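Local coordinates for peptidoglycan glycosyltransferase (Eggerthella lenta, PDB 4MNR), which carries the transpeptidase fold of the penicillin-binding protein family, related to the serine beta-lactamases, together with a penicillin-binding protein dimerisation domain, at residues 149-154 with 169-174. Numbering follows the deposited sequence.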
loop_
_atom_site.group_PDB
_atom_site.type_symbol
_atom_site.label_atom_id
_atom_site.label_comp_id
_atom_site.label_asym_id
_atom_site.label_seq_id
_atom_site.Cartn_x
_atom_site.Cartn_y
_atom_site.Cartn_z
ATOM N N PRO A 149 4.373 -1.525 14.849
ATOM C CA PRO A 149 3.775 -2.120 16.046
ATOM C C PRO A 149 2.364 -1.635 16.304
ATOM O O PRO A 149 1.933 -0.593 15.797
ATOM C CB PRO A 149 4.696 -1.646 17.178
ATOM C CG PRO A 149 5.953 -1.245 16.521
ATOM C CD PRO A 149 5.549 -0.710 15.180
ATOM N N THR A 150 1.636 -2.421 17.079
ATOM C CA THR A 150 0.253 -2.095 17.338
ATOM C C THR A 150 -0.049 -2.185 18.827
ATOM O O THR A 150 0.864 -2.300 19.660
ATOM C CB THR A 150 -0.689 -2.978 16.476
ATOM O OG1 THR A 150 -2.025 -2.466 16.544
ATOM C CG2 THR A 150 -0.646 -4.431 16.946
ATOM N N TYR A 151 -1.333 -2.093 19.158
ATOM C CA TYR A 151 -1.781 -2.001 20.536
ATOM C C TYR A 151 -3.237 -2.420 20.617
ATOM O O TYR A 151 -3.947 -2.452 19.603
ATOM C CB TYR A 151 -1.638 -0.560 21.054
ATOM C CG TYR A 151 -2.450 0.462 20.265
ATOM C CD1 TYR A 151 -2.014 0.922 19.035
ATOM C CD2 TYR A 151 -3.638 0.971 20.769
ATOM C CE1 TYR A 151 -2.737 1.845 18.315
ATOM C CE2 TYR A 151 -4.378 1.897 20.052
ATOM C CZ TYR A 151 -3.921 2.332 18.832
ATOM O OH TYR A 151 -4.648 3.257 18.120
ATOM N N ASN A 152 -3.686 -2.759 21.818
ATOM C CA ASN A 152 -5.111 -3.005 22.024
ATOM C C ASN A 152 -5.852 -1.683 22.001
ATOM O O ASN A 152 -5.507 -0.771 22.762
ATOM C CB ASN A 152 -5.345 -3.680 23.370
ATOM C CG ASN A 152 -4.773 -5.067 23.425
ATOM O OD1 ASN A 152 -4.727 -5.773 22.416
ATOM N ND2 ASN A 152 -4.326 -5.470 24.608
ATOM N N ALA A 153 -6.872 -1.595 21.155
ATOM C CA ALA A 153 -7.667 -0.375 21.005
ATOM C C ALA A 153 -8.180 0.150 22.333
ATOM O O ALA A 153 -8.215 1.363 22.543
ATOM C CB ALA A 153 -8.831 -0.600 20.029
ATOM N N ALA A 154 -8.551 -0.759 23.235
ATOM C CA ALA A 154 -9.090 -0.372 24.532
ATOM C C ALA A 154 -8.079 0.432 25.342
ATOM O O ALA A 154 -8.458 1.268 26.162
ATOM C CB ALA A 154 -9.541 -1.604 25.322
ATOM N N ASP A 169 8.756 6.231 20.612
ATOM C CA ASP A 169 7.743 5.181 20.503
ATOM C C ASP A 169 6.797 5.472 19.342
ATOM O O ASP A 169 6.056 6.451 19.374
ATOM C CB ASP A 169 6.959 5.071 21.821
ATOM C CG ASP A 169 6.071 3.839 21.876
ATOM O OD1 ASP A 169 5.638 3.365 20.810
ATOM O OD2 ASP A 169 5.793 3.353 22.995
ATOM N N SER A 170 6.800 4.609 18.330
ATOM C CA SER A 170 6.009 4.869 17.134
ATOM C C SER A 170 4.774 3.971 16.987
ATOM O O SER A 170 4.233 3.830 15.890
ATOM C CB SER A 170 6.886 4.740 15.885
ATOM O OG SER A 170 7.251 3.389 15.667
ATOM N N THR A 171 4.326 3.382 18.090
ATOM C CA THR A 171 3.189 2.460 18.073
ATOM C C THR A 171 1.911 3.098 17.499
ATOM O O THR A 171 1.131 2.444 16.809
ATOM C CB THR A 171 2.895 1.955 19.503
ATOM O OG1 THR A 171 4.018 1.211 19.991
ATOM C CG2 THR A 171 1.682 1.067 19.539
ATOM N N LEU A 172 1.709 4.381 17.781
ATOM C CA LEU A 172 0.493 5.064 17.358
ATOM C C LEU A 172 0.501 5.488 15.895
ATOM O O LEU A 172 -0.520 5.952 15.379
ATOM C CB LEU A 172 0.223 6.275 18.250
ATOM C CG LEU A 172 -0.371 5.967 19.625
ATOM C CD1 LEU A 172 -0.378 7.216 20.491
ATOM C CD2 LEU A 172 -1.777 5.391 19.498
ATOM N N VAL A 173 1.637 5.324 15.228
ATOM C CA VAL A 173 1.763 5.769 13.844
ATOM C C VAL A 173 0.961 4.880 12.905
ATOM O O VAL A 173 1.077 3.658 12.948
ATOM C CB VAL A 173 3.236 5.817 13.392
ATOM C CG1 VAL A 173 3.337 6.150 11.905
ATOM C CG2 VAL A 173 4.020 6.825 14.227
ATOM N N ASP A 174 0.131 5.501 12.071
ATOM C CA ASP A 174 -0.586 4.781 11.016
ATOM C C ASP A 174 0.374 4.563 9.854
ATOM O O ASP A 174 0.657 5.478 9.084
ATOM C CB ASP A 174 -1.805 5.597 10.557
ATOM C CG ASP A 174 -2.629 4.900 9.467
ATOM O OD1 ASP A 174 -2.091 4.074 8.704
ATOM O OD2 ASP A 174 -3.839 5.191 9.375
HETATM O O HOH W 1 2.329 1.297 13.658
#
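Thr171 meets the 149-154 chain chiefly through its methyl group: CG2 lies 3.7 Å from Tyr151 CD1 and 3.5 Å from Thr150 O. That methyl stands opposite the backbone N of Thr171, which puts OG1 beside the N, so methyl and hydroxyl serve different partners. Farther along the tyrosine ring, Leu172 CD2 packs 3.8 Å from Tyr151 CZ, the two side chains running roughly at right angles. Tyr151 CG sits between its own backbone N and carbonyl carbon (chi1 60°), and from there the ring extends past Thr171 to Leu172. Pro149, which follows a cis peptide bond, adds a looser contact, CB to Thr171 OG1.

The polar link between the segments is a water, which donates to Pro149 O (2.9 Å) and to Val173 O (2.8 Å). Within 169-174, an Asx turn shapes the partner: Asp169 OD1 accepts from Thr171 N at 3.0 Å, and through the syn lone pair of OD1 from Thr171 OG1 at 2.8 Å. Two bonds to one oxygen thus steady Thr171, and the Asx turn runs into an overlapping type I turn from Ser170 to Val173, closed by Val173 N to Ser170 O.

The contact joins the loop leaving strand 142-148 to the one after helix 156-165, whose Val159 touches both Tyr151 and Leu172. From helix 60-63, His61 packs edge-to-face with Tyr151 and hydrogen-bonds Thr171 O.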